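Long-range contacts in kallikrein-10 (Homo sapiens, PDB 5LPE), which is a secreted, zymogen-like serine peptidase of the S1 family, inhibited by zinc and with a tumour-suppressor role in breast and prostate cancer: residues 159-163 against 212-216; 93-97 against 218-223; 126-132 against 145-151. All blocks are in the same frame, centred on the assembly; numbering follows the deposited sequence.

From the N terminus, 93-97 comes first, in the loop that runs into strand 97-101 of the first barrel; its partner, 218-223, lies near the C terminus, so contact 2 closes a long loop that encloses the other two. Inside it, contact 3 closes first, a short loop in which 126-132 and 145-151 pair as neighbouring strands of the second barrel. The chain then reaches helix 159-162, where contact 1 opens, to be closed by 212-216 just ahead of 218-223. Contacts 3 and 1 are therefore in series, and none cross. Contact 2 joins the two barrels, contact 3 builds the second, and contact 1 packs a short helix against it.

Contact 1: residues 159-163 against 212-216; sequences CEVFY and QHPAV
The short, weakly bonded helix about 159-162, which in trypsin-like peptidases packs outside the second barrel, sets F162, Y163 and C159 against the chain leading into strand 215-219. P214 takes the middle of the contact. Its CD lies over the centre of the F162 ring, 3.6 Å from the ring centroid and 13° off the normal, a CH-pi contact. Next to it on the same proline, CG meets C159 SG at 3.7 Å; that sulfur is joined in a disulfide to C173 of strand 171-176. F162 has CG anti to the carbonyl carbon, chi1 -67°, which swings the ring out toward the approaching loop. There its CE2 also comes within 3.4 Å of Q212 O, obliquely.

Y163 reaches the same proline from another direction. P214 O sits at the edge of the phenol ring and in its plane, and Y163 OH is 3.0 Å from P214 O, near enough for a hydrogen bond, though the phenol proton is not settled. C159 SG also lies at this ring's edge, while F162 CB covers one face. Y163 CE2 meets V216 CG2 at 4.2 Å, and W203 packs edge-to-face with the phenol. H213 turns its CD2 edge to Y163 OH, 3.4 Å away, and its NE2 is held by V205 O.

The contact is mostly apolar: F162 carbon and C159 sulfur meet the CD and CG of the proline. The one polar link across it, Y163 OH to P214 O, is itself undecided, the rest being packing mainly on P214.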
ATOM      1  N   CYS A 159       6.321  15.018 -10.833  1.00 38.55           N
ATOM      2  CA  CYS A 159       6.464  14.917  -9.389  1.00 38.06           C
ATOM      3  C   CYS A 159       7.713  15.617  -8.887  1.00 41.34           C
ATOM      4  O   CYS A 159       7.771  15.992  -7.711  1.00 39.75           O
ATOM      5  CB  CYS A 159       6.491  13.458  -8.961  1.00 41.45           C
ATOM      6  SG  CYS A 159       5.540  13.177  -7.479  1.00 46.14           S
ATOM      7  N   GLU A 160       8.709  15.800  -9.756  1.00 44.02           N
ATOM      8  CA  GLU A 160       9.852  16.635  -9.426  1.00 37.23           C
ATOM      9  C   GLU A 160       9.453  18.101  -9.360  1.00 39.88           C
ATOM     10  O   GLU A 160      10.178  18.908  -8.770  1.00 37.19           O
ATOM     11  CB  GLU A 160      10.965  16.418 -10.459  1.00 39.86           C
ATOM     12  CG  GLU A 160      12.385  16.597  -9.933  1.00 46.99           C
ATOM     13  CD  GLU A 160      12.874  18.038  -9.968  1.00 47.46           C
ATOM     14  OE1 GLU A 160      13.899  18.323  -9.315  1.00 47.03           O
ATOM     15  OE2 GLU A 160      12.249  18.888 -10.646  1.00 48.51           O
ATOM     16  N   VAL A 161       8.305  18.451  -9.945  1.00 38.16           N
ATOM     17  CA  VAL A 161       7.779  19.803  -9.830  1.00 33.42           C
ATOM     18  C   VAL A 161       7.244  20.047  -8.426  1.00 34.64           C
ATOM     19  O   VAL A 161       7.524  21.080  -7.809  1.00 38.50           O
ATOM     20  CB  VAL A 161       6.703  20.031 -10.905  1.00 42.72           C
ATOM     21  CG1 VAL A 161       5.760  21.169 -10.510  1.00 38.34           C
ATOM     22  CG2 VAL A 161       7.359  20.316 -12.243  1.00 43.00           C
ATOM     23  N   PHE A 162       6.485  19.101  -7.887  1.00 32.24           N
ATOM     24  CA  PHE A 162       5.950  19.289  -6.548  1.00 33.26           C
ATOM     25  C   PHE A 162       6.989  19.032  -5.472  1.00 34.31           C
ATOM     26  O   PHE A 162       6.889  19.599  -4.375  1.00 32.15           O
ATOM     27  CB  PHE A 162       4.757  18.378  -6.331  1.00 36.13           C
ATOM     28  CG  PHE A 162       3.595  18.724  -7.177  1.00 42.41           C
ATOM     29  CD1 PHE A 162       3.479  18.210  -8.465  1.00 38.89           C
ATOM     30  CD2 PHE A 162       2.615  19.577  -6.695  1.00 41.38           C
ATOM     31  CE1 PHE A 162       2.402  18.536  -9.253  1.00 41.76           C
ATOM     32  CE2 PHE A 162       1.530  19.910  -7.482  1.00 48.44           C
ATOM     33  CZ  PHE A 162       1.421  19.389  -8.765  1.00 44.90           C
ATOM     34  N   TYR A 163       7.980  18.193  -5.763  1.00 31.48           N
ATOM     35  CA  TYR A 163       9.014  17.802  -4.806  1.00 34.74           C
ATOM     36  C   TYR A 163      10.372  17.925  -5.476  1.00 35.49           C
ATOM     37  O   TYR A 163      11.016  16.916  -5.793  1.00 35.01           O
ATOM     38  CB  TYR A 163       8.780  16.377  -4.302  1.00 33.43           C
ATOM     39  CG  TYR A 163       7.394  16.147  -3.756  1.00 31.13           C
ATOM     40  CD1 TYR A 163       7.014  16.685  -2.537  1.00 29.11           C
ATOM     41  CD2 TYR A 163       6.463  15.400  -4.460  1.00 30.49           C
ATOM     42  CE1 TYR A 163       5.753  16.487  -2.035  1.00 25.25           C
ATOM     43  CE2 TYR A 163       5.190  15.196  -3.957  1.00 27.09           C
ATOM     44  CZ  TYR A 163       4.845  15.747  -2.739  1.00 24.37           C
ATOM     45  OH  TYR A 163       3.586  15.564  -2.209  1.00 23.41           O
ATOM     46  N   GLN A 212      -4.242  18.760  -4.907  1.00 29.48           N
ATOM     47  CA  GLN A 212      -3.319  19.270  -5.909  1.00 29.98           C
ATOM     48  C   GLN A 212      -1.976  18.550  -5.853  1.00 29.35           C
ATOM     49  O   GLN A 212      -1.363  18.316  -6.898  1.00 31.85           O
ATOM     50  CB  GLN A 212      -3.175  20.790  -5.749  1.00 29.12           C
ATOM     51  CG  GLN A 212      -4.495  21.542  -6.062  1.00 39.30           C
ATOM     52  CD  GLN A 212      -4.331  23.035  -6.408  1.00 48.00           C
ATOM     53  OE1 GLN A 212      -3.229  23.514  -6.662  1.00 51.19           O
ATOM     54  NE2 GLN A 212      -5.445  23.767  -6.415  1.00 44.47           N
ATOM     55  N   HIS A 213      -1.517  18.136  -4.640  1.00 26.52           N
ATOM     56  CA  HIS A 213      -0.222  17.461  -4.715  1.00 28.56           C
ATOM     57  C   HIS A 213      -0.401  15.943  -4.852  1.00 26.95           C
ATOM     58  O   HIS A 213      -1.289  15.362  -4.217  1.00 21.53           O
ATOM     59  CB  HIS A 213       0.608  17.761  -3.477  1.00 21.76           C
ATOM     60  CG  HIS A 213      -0.010  17.261  -2.215  1.00 21.08           C
ATOM     61  ND1 HIS A 213      -1.169  17.792  -1.696  1.00 21.46           N
ATOM     62  CD2 HIS A 213       0.347  16.254  -1.384  1.00 26.38           C
ATOM     63  CE1 HIS A 213      -1.489  17.147  -0.586  1.00 22.02           C
ATOM     64  NE2 HIS A 213      -0.589  16.205  -0.377  1.00 21.57           N
ATOM     65  N   PRO A 214       0.420  15.293  -5.682  1.00 26.90           N
ATOM     66  CA  PRO A 214       0.380  13.834  -5.785  1.00 23.94           C
ATOM     67  C   PRO A 214       1.121  13.146  -4.651  1.00 23.14           C
ATOM     68  O   PRO A 214       2.046  13.690  -4.045  1.00 22.83           O
ATOM     69  CB  PRO A 214       1.081  13.569  -7.121  1.00 25.91           C
ATOM     70  CG  PRO A 214       2.122  14.613  -7.146  1.00 27.74           C
ATOM     71  CD  PRO A 214       1.410  15.856  -6.618  1.00 34.48           C
ATOM     72  N   ALA A 215       0.707  11.914  -4.381  1.00 23.08           N
ATOM     73  CA  ALA A 215       1.400  11.111  -3.395  1.00 23.33           C
ATOM     74  C   ALA A 215       2.516  10.329  -4.062  1.00 22.30           C
ATOM     75  O   ALA A 215       2.593  10.224  -5.283  1.00 24.97           O
ATOM     76  CB  ALA A 215       0.437  10.151  -2.696  1.00 23.24           C
ATOM     77  N   VAL A 216       3.332   9.694  -3.234  1.00 21.16           N
ATOM     78  CA  VAL A 216       4.543   9.032  -3.683  1.00 19.48           C
ATOM     79  C   VAL A 216       4.448   7.586  -3.231  1.00 20.75           C
ATOM     80  O   VAL A 216       4.444   7.301  -2.026  1.00 16.42           O
ATOM     81  CB  VAL A 216       5.812   9.712  -3.151  1.00 21.36           C
ATOM     82  CG1 VAL A 216       7.052   8.886  -3.507  1.00 21.32           C
ATOM     83  CG2 VAL A 216       5.929  11.103  -3.721  1.00 22.54           C
TER

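Contact 2: residues 93-97 against 218-223; sequences EHDLM and TQICKY. With ZN (zinc ion), chain F.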
ATOM      1  N   GLU A  93      13.596   5.944   1.641  1.00 42.02           N
ATOM      2  CA  GLU A  93      13.848   5.458   0.302  1.00 45.57           C
ATOM      3  C   GLU A  93      13.982   3.939   0.331  1.00 41.21           C
ATOM      4  O   GLU A  93      14.618   3.381   1.238  1.00 35.08           O
ATOM      5  CB  GLU A  93      15.069   6.175  -0.289  1.00 53.36           C
ATOM      6  CG  GLU A  93      14.978   7.748  -0.273  1.00 58.21           C
ATOM      7  CD  GLU A  93      13.576   8.376  -0.598  1.00 65.81           C
ATOM      8  OE1 GLU A  93      13.335   9.534  -0.160  1.00 53.28           O
ATOM      9  OE2 GLU A  93      12.728   7.761  -1.298  1.00 65.68           O
ATOM     10  N   HIS A  94      13.342   3.282  -0.650  1.00 34.56           N
ATOM     11  CA  HIS A  94      13.133   1.830  -0.665  1.00 31.62           C
ATOM     12  C   HIS A  94      12.293   1.364   0.525  1.00 33.05           C
ATOM     13  O   HIS A  94      12.569   0.314   1.111  1.00 26.13           O
ATOM     14  CB  HIS A  94      14.452   1.042  -0.680  1.00 34.15           C
ATOM     15  CG  HIS A  94      15.267   1.192  -1.929  1.00 35.58           C
ATOM     16  ND1 HIS A  94      14.789   0.867  -3.181  1.00 37.59           N
ATOM     17  CD2 HIS A  94      16.550   1.595  -2.108  1.00 30.99           C
ATOM     18  CE1 HIS A  94      15.736   1.080  -4.080  1.00 38.91           C
ATOM     19  NE2 HIS A  94      16.813   1.525  -3.453  1.00 41.03           N
ATOM     20  N   ASP A  95      11.239   2.102   0.894  1.00 31.79           N
ATOM     21  CA  ASP A  95      10.545   1.686   2.110  1.00 31.03           C
ATOM     22  C   ASP A  95       9.488   0.676   1.699  1.00 27.20           C
ATOM     23  O   ASP A  95       8.390   1.024   1.266  1.00 25.97           O
ATOM     24  CB  ASP A  95       9.966   2.852   2.915  1.00 32.97           C
ATOM     25  CG  ASP A  95       9.085   3.767   2.112  1.00 36.89           C
ATOM     26  OD1 ASP A  95       9.128   3.700   0.862  1.00 45.46           O
ATOM     27  OD2 ASP A  95       8.365   4.578   2.750  1.00 31.95           O
ATOM     28  N   LEU A  96       9.826  -0.581   1.954  1.00 30.54           N
ATOM     29  CA  LEU A  96       9.055  -1.778   1.686  1.00 26.74           C
ATOM     30  C   LEU A  96       9.379  -2.729   2.817  1.00 24.37           C
ATOM     31  O   LEU A  96      10.535  -2.837   3.227  1.00 28.06           O
ATOM     32  CB  LEU A  96       9.438  -2.414   0.351  1.00 24.65           C
ATOM     33  CG  LEU A  96       8.355  -2.454  -0.712  1.00 25.24           C
ATOM     34  CD1 LEU A  96       7.773  -1.079  -0.876  1.00 24.10           C
ATOM     35  CD2 LEU A  96       8.956  -2.971  -1.999  1.00 19.62           C
ATOM     36  N   MET A  97       8.370  -3.404   3.329  1.00 22.48           N
ATOM     37  CA  MET A  97       8.594  -4.348   4.409  1.00 20.63           C
ATOM     38  C   MET A  97       7.623  -5.497   4.190  1.00 23.97           C
ATOM     39  O   MET A  97       6.447  -5.270   3.875  1.00 17.71           O
ATOM     40  CB  MET A  97       8.387  -3.668   5.767  1.00 18.90           C
ATOM     41  CG  MET A  97       8.594  -4.533   6.965  1.00 23.95           C
ATOM     42  SD  MET A  97       8.288  -3.666   8.535  1.00 28.18           S
ATOM     43  CE  MET A  97       6.647  -3.014   8.300  1.00 26.74           C
ATOM     44  N   THR A 218       5.822   3.460  -3.675  1.00 17.98           N
ATOM     45  CA  THR A 218       6.915   2.614  -4.117  1.00 21.19           C
ATOM     46  C   THR A 218       6.465   1.841  -5.352  1.00 24.38           C
ATOM     47  O   THR A 218       5.369   1.284  -5.375  1.00 25.87           O
ATOM     48  CB  THR A 218       7.348   1.662  -3.004  1.00 21.33           C
ATOM     49  OG1 THR A 218       7.659   2.416  -1.826  1.00 24.05           O
ATOM     50  CG2 THR A 218       8.595   0.875  -3.437  1.00 20.69           C
ATOM     51  N   GLN A 219       7.292   1.815  -6.392  1.00 23.92           N
ATOM     52  CA  GLN A 219       6.896   1.143  -7.622  1.00 20.00           C
ATOM     53  C   GLN A 219       7.197  -0.343  -7.460  1.00 24.45           C
ATOM     54  O   GLN A 219       8.360  -0.749  -7.436  1.00 23.99           O
ATOM     55  CB  GLN A 219       7.652   1.751  -8.794  1.00 22.14           C
ATOM     56  CG  GLN A 219       7.189   1.354 -10.158  1.00 31.12           C
ATOM     57  CD  GLN A 219       7.982   2.066 -11.221  1.00 28.13           C
ATOM     58  OE1 GLN A 219       9.076   2.563 -10.961  1.00 27.24           O
ATOM     59  NE2 GLN A 219       7.438   2.119 -12.423  1.00 26.49           N
ATOM     60  N   ILE A 220       6.148  -1.165  -7.400  1.00 25.33           N
ATOM     61  CA  ILE A 220       6.287  -2.542  -6.922  1.00 21.04           C
ATOM     62  C   ILE A 220       6.829  -3.474  -8.014  1.00 22.52           C
ATOM     63  O   ILE A 220       7.443  -4.498  -7.700  1.00 22.69           O
ATOM     64  CB  ILE A 220       4.935  -3.025  -6.347  1.00 17.96           C
ATOM     65  CG1 ILE A 220       4.469  -2.097  -5.215  1.00 22.26           C
ATOM     66  CG2 ILE A 220       5.017  -4.422  -5.777  1.00 15.07           C
ATOM     67  CD1 ILE A 220       5.407  -2.002  -3.999  1.00 18.91           C
ATOM     68  N   CYS A 221       6.620  -3.143  -9.296  1.00 25.24           N
ATOM     69  CA  CYS A 221       7.148  -3.893 -10.436  1.00 22.21           C
ATOM     70  C   CYS A 221       8.661  -3.823 -10.548  1.00 29.24           C
ATOM     71  O   CYS A 221       9.222  -4.502 -11.416  1.00 33.04           O
ATOM     72  CB  CYS A 221       6.568  -3.370 -11.748  1.00 26.98           C
ATOM     73  SG  CYS A 221       7.158  -1.696 -12.161  1.00 39.07           S
ATOM     74  N   LYS A 222       9.322  -2.977  -9.751  1.00 25.99           N
ATOM     75  CA  LYS A 222      10.776  -2.956  -9.661  1.00 24.90           C
ATOM     76  C   LYS A 222      11.321  -3.819  -8.534  1.00 24.72           C
ATOM     77  O   LYS A 222      12.541  -3.983  -8.444  1.00 27.62           O
ATOM     78  CB  LYS A 222      11.284  -1.522  -9.449  1.00 28.87           C
ATOM     79  CG  LYS A 222      10.643  -0.469 -10.351  1.00 32.13           C
ATOM     80  CD  LYS A 222      10.845  -0.807 -11.812  1.00 34.84           C
ATOM     81  CE  LYS A 222      10.914   0.439 -12.656  1.00 35.94           C
ATOM     82  NZ  LYS A 222      11.141   0.033 -14.066  1.00 48.84           N
ATOM     83  N   TYR A 223      10.465  -4.287  -7.632  1.00 20.31           N
ATOM     84  CA  TYR A 223      10.873  -5.050  -6.460  1.00 21.45           C
ATOM     85  C   TYR A 223      10.556  -6.544  -6.539  1.00 20.54           C
ATOM     86  O   TYR A 223      10.734  -7.258  -5.547  1.00 21.06           O
ATOM     87  CB  TYR A 223      10.279  -4.396  -5.207  1.00 22.94           C
ATOM     88  CG  TYR A 223      10.942  -3.050  -4.957  1.00 24.09           C
ATOM     89  CD1 TYR A 223      10.483  -1.902  -5.581  1.00 19.77           C
ATOM     90  CD2 TYR A 223      12.072  -2.942  -4.149  1.00 28.15           C
ATOM     91  CE1 TYR A 223      11.095  -0.685  -5.384  1.00 23.79           C
ATOM     92  CE2 TYR A 223      12.701  -1.701  -3.940  1.00 26.41           C
ATOM     93  CZ  TYR A 223      12.199  -0.583  -4.563  1.00 24.96           C
ATOM     94  OH  TYR A 223      12.787   0.647  -4.398  1.00 29.05           O
TER
HETATM   95 ZN    ZN F 304       8.215   5.816   4.389  1.00 46.36          ZN
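Over one face of the Y223 phenol lies L96 CD2, 4.0 Å from the ring centroid, a CH-pi contact; at the ring's edge, in its plane, are H94 ND1 and Q219 O. The imidazole of H94 meets the tyrosine with its own edge, rim to rim, the two planes turned 75° apart. H94 ND1 and Y223 OH form a hydrogen bond in which either could donate, modelled doubtfully short. H76 lies against both rings, edge-to-face with Y223.

L96 spreads its two methyls: CD2 goes to Y223, while CD1 packs on T218 CG2 and lies 4.0 Å from I220 CD1. Cutting L96 back to an alanine is likely to open a gap there, taking the methyl from the Y223 face and the packing from T218 and I220.

T218 OG1 gives a weak hydrogen bond to D95 O, 3.5 Å away. With chi1 at 53°, D95 CG lies between its own backbone N and carbonyl carbon, and from there OD2 binds the zinc ion at 2.1 Å; H44 and D92 complete the protein ligands, and S202 OG hydrogen-bonds the same oxygen. H44 and D95 being, by similarity, charge-relay residues, a metal holding both is consistent with inhibition by zinc.

Contact 3: residues 126-132 against 145-151; sequences QCQVAGW and GLTCSSI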
ATOM      1  N   GLN A 126      -5.340   4.644 -15.251  1.00 31.32           N
ATOM      2  CA  GLN A 126      -6.282   4.909 -14.206  1.00 32.72           C
ATOM      3  C   GLN A 126      -6.188   3.787 -13.156  1.00 31.28           C
ATOM      4  O   GLN A 126      -6.401   2.662 -13.425  1.00 37.16           O
ATOM      5  CB  GLN A 126      -7.662   5.122 -14.786  1.00 35.26           C
ATOM      6  CG  GLN A 126      -7.870   6.549 -15.239  1.00 36.87           C
ATOM      7  CD  GLN A 126      -9.261   7.058 -14.976  1.00 46.10           C
ATOM      8  OE1 GLN A 126      -9.499   7.875 -14.104  1.00 46.84           O
ATOM      9  NE2 GLN A 126     -10.180   6.572 -15.721  1.00 44.85           N
ATOM     10  N   CYS A 127      -5.828   4.130 -11.946  1.00 28.20           N
ATOM     11  CA  CYS A 127      -5.611   3.185 -10.869  1.00 24.52           C
ATOM     12  C   CYS A 127      -6.562   3.539  -9.731  1.00 26.07           C
ATOM     13  O   CYS A 127      -7.380   4.446  -9.846  1.00 27.30           O
ATOM     14  CB  CYS A 127      -4.141   3.214 -10.436  1.00 24.68           C
ATOM     15  SG  CYS A 127      -2.968   2.887 -11.796  1.00 22.93           S
ATOM     16  N   GLN A 128      -6.462   2.804  -8.643  1.00 25.92           N
ATOM     17  CA  GLN A 128      -7.330   2.982  -7.506  1.00 24.73           C
ATOM     18  C   GLN A 128      -6.636   2.822  -6.182  1.00 24.29           C
ATOM     19  O   GLN A 128      -5.759   2.052  -6.050  1.00 22.74           O
ATOM     20  CB  GLN A 128      -8.430   1.938  -7.555  1.00 30.39           C
ATOM     21  CG  GLN A 128      -9.766   2.403  -8.058  1.00 31.59           C
ATOM     22  CD  GLN A 128     -10.949   1.861  -7.286  1.00 38.43           C
ATOM     23  OE1 GLN A 128     -11.848   2.603  -6.935  1.00 39.34           O
ATOM     24  NE2 GLN A 128     -10.985   0.571  -7.074  1.00 34.24           N
ATOM     25  N   VAL A 129      -7.075   3.584  -5.208  1.00 19.02           N
ATOM     26  CA  VAL A 129      -6.585   3.527  -3.840  1.00 17.14           C
ATOM     27  C   VAL A 129      -7.777   3.491  -2.899  1.00 25.57           C
ATOM     28  O   VAL A 129      -8.655   4.357  -2.973  1.00 28.25           O
ATOM     29  CB  VAL A 129      -5.671   4.717  -3.509  1.00 21.20           C
ATOM     30  CG1 VAL A 129      -4.292   4.458  -4.043  1.00 19.16           C
ATOM     31  CG2 VAL A 129      -6.268   5.999  -4.115  1.00 25.38           C
ATOM     32  N   ALA A 130      -7.796   2.499  -2.009  1.00 27.31           N
ATOM     33  CA  ALA A 130      -8.842   2.326  -1.018  1.00 30.39           C
ATOM     34  C   ALA A 130      -8.285   2.672   0.356  1.00 26.62           C
ATOM     35  O   ALA A 130      -7.164   2.291   0.691  1.00 30.67           O
ATOM     36  CB  ALA A 130      -9.364   0.894  -1.043  1.00 25.02           C
ATOM     37  N   GLY A 131      -9.059   3.380   1.155  1.00 29.60           N
ATOM     38  CA  GLY A 131      -8.559   3.802   2.451  1.00 38.53           C
ATOM     39  C   GLY A 131      -9.663   3.972   3.466  1.00 38.27           C
ATOM     40  O   GLY A 131     -10.814   4.261   3.123  1.00 37.62           O
ATOM     41  N   TRP A 132      -9.294   3.803   4.735  1.00 40.97           N
ATOM     42  CA  TRP A 132     -10.241   3.873   5.839  1.00 42.33           C
ATOM     43  C   TRP A 132     -10.451   5.280   6.379  1.00 42.72           C
ATOM     44  O   TRP A 132     -11.453   5.523   7.060  1.00 50.85           O
ATOM     45  CB  TRP A 132      -9.767   2.984   6.987  1.00 41.82           C
ATOM     46  CG  TRP A 132     -10.044   1.525   6.823  1.00 46.13           C
ATOM     47  CD1 TRP A 132     -11.261   0.922   6.830  1.00 47.06           C
ATOM     48  CD2 TRP A 132      -9.076   0.478   6.689  1.00 40.36           C
ATOM     49  NE1 TRP A 132     -11.118  -0.438   6.691  1.00 42.92           N
ATOM     50  CE2 TRP A 132      -9.785  -0.736   6.604  1.00 36.14           C
ATOM     51  CE3 TRP A 132      -7.680   0.451   6.619  1.00 33.26           C
ATOM     52  CZ2 TRP A 132      -9.149  -1.962   6.453  1.00 35.96           C
ATOM     53  CZ3 TRP A 132      -7.049  -0.767   6.466  1.00 36.19           C
ATOM     54  CH2 TRP A 132      -7.784  -1.960   6.386  1.00 36.77           C
ATOM     55  N   GLY A 145     -14.600   1.729   7.609  1.00 58.45           N
ATOM     56  CA  GLY A 145     -15.264   1.717   6.318  1.00 53.96           C
ATOM     57  C   GLY A 145     -14.351   2.262   5.236  1.00 50.45           C
ATOM     58  O   GLY A 145     -13.693   3.288   5.447  1.00 47.95           O
ATOM     59  N   LEU A 146     -14.386   1.675   4.044  1.00 43.85           N
ATOM     60  CA  LEU A 146     -13.392   1.963   3.021  1.00 36.64           C
ATOM     61  C   LEU A 146     -13.982   2.863   1.956  1.00 37.79           C
ATOM     62  O   LEU A 146     -15.125   2.676   1.527  1.00 37.51           O
ATOM     63  CB  LEU A 146     -12.874   0.689   2.353  1.00 36.72           C
ATOM     64  CG  LEU A 146     -11.797  -0.132   3.064  1.00 38.44           C
ATOM     65  CD1 LEU A 146     -11.468  -1.416   2.297  1.00 34.47           C
ATOM     66  CD2 LEU A 146     -10.556   0.707   3.267  1.00 37.62           C
ATOM     67  N   THR A 147     -13.184   3.811   1.507  1.00 37.61           N
ATOM     68  CA  THR A 147     -13.559   4.674   0.406  1.00 44.55           C
ATOM     69  C   THR A 147     -12.579   4.456  -0.737  1.00 35.55           C
ATOM     70  O   THR A 147     -11.374   4.303  -0.515  1.00 36.11           O
ATOM     71  CB  THR A 147     -13.589   6.145   0.864  1.00 44.44           C
ATOM     72  OG1 THR A 147     -12.410   6.434   1.623  1.00 42.20           O
ATOM     73  CG2 THR A 147     -14.813   6.399   1.738  1.00 43.53           C
ATOM     74  N   CYS A 148     -13.096   4.419  -1.956  1.00 36.58           N
ATOM     75  CA  CYS A 148     -12.271   4.210  -3.135  1.00 34.09           C
ATOM     76  C   CYS A 148     -12.177   5.513  -3.910  1.00 31.60           C
ATOM     77  O   CYS A 148     -13.187   6.198  -4.103  1.00 29.22           O
ATOM     78  CB  CYS A 148     -12.848   3.109  -4.021  1.00 34.42           C
ATOM     79  SG  CYS A 148     -12.501   1.373  -3.555  1.00 42.21           S
ATOM     80  N   SER A 149     -10.961   5.851  -4.340  1.00 30.26           N
ATOM     81  CA  SER A 149     -10.676   7.044  -5.127  1.00 31.39           C
ATOM     82  C   SER A 149      -9.825   6.617  -6.311  1.00 31.10           C
ATOM     83  O   SER A 149      -8.863   5.855  -6.146  1.00 29.12           O
ATOM     84  CB  SER A 149      -9.934   8.111  -4.320  1.00 27.09           C
ATOM     85  OG  SER A 149     -10.400   8.192  -2.985  1.00 33.83           O
ATOM     86  N   SER A 150     -10.193   7.083  -7.498  1.00 29.67           N
ATOM     87  CA  SER A 150      -9.414   6.790  -8.685  1.00 28.00           C
ATOM     88  C   SER A 150      -8.225   7.730  -8.761  1.00 26.59           C
ATOM     89  O   SER A 150      -8.238   8.845  -8.238  1.00 27.57           O
ATOM     90  CB  SER A 150     -10.280   6.885  -9.946  1.00 25.57           C
ATOM     91  OG  SER A 150     -10.979   8.110  -9.960  1.00 34.35           O
ATOM     92  N   ILE A 151      -7.165   7.250  -9.381  1.00 23.43           N
ATOM     93  CA  ILE A 151      -5.890   7.949  -9.336  1.00 30.42           C
ATOM     94  C   ILE A 151      -5.247   7.795 -10.693  1.00 27.72           C
ATOM     95  O   ILE A 151      -5.412   6.768 -11.357  1.00 26.77           O
ATOM     96  CB  ILE A 151      -4.994   7.411  -8.175  1.00 28.86           C
ATOM     97  CG1 ILE A 151      -4.481   8.555  -7.305  1.00 27.50           C
ATOM     98  CG2 ILE A 151      -3.847   6.618  -8.720  1.00 25.88           C
ATOM     99  CD1 ILE A 151      -4.032   8.143  -5.916  1.00 24.08           C
TER
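C127 and I151 form the first hydrogen-bonded pair: C127 N gives I151 O an almost straight bond of 2.7 Å, N-H...O 177°, and I151 N returns one of 2.9 Å to C127 O. Two more such pairs follow. V129 N binds S149 O at 3.0 Å, and S149 N answers to V129 O; G131 and T147 are likewise bonded both ways, T147 N to G131 O at 2.9 Å. Between them stand the non-hydrogen-bonded pairs Q128 with S150 and A130 with C148.

On the face carrying C127, V129 and I151, V129 CG2 meets I151 CD1 at 3.6 Å, the side chains crossing at about a right angle. On the face of A130 and C148, A130 CB lies 4.0 Å from C148 SG. This is the antiparallel start of the second barrel of the chymotrypsin fold, and the chain between the two strands, partly unmodelled, corresponds to the autolysis loop of that family. At the loop end L146 CD2 stands over the five-membered ring of W132, 3.5 Å from its centroid and 2° off the normal, while G145 N sits at the indole's edge. A chi1 of -79° sets the W132 indole beside its own backbone N, where L146 CD2 reaches its face.

Further out, V129 and I151 both touch L191 of strand 190-193, and C127 is bonded to C193 of that strand. The sulfur of C148 is joined to C10. W132 N is bonded to D186 OD2, and K144 makes a cation-pi contact with the indole.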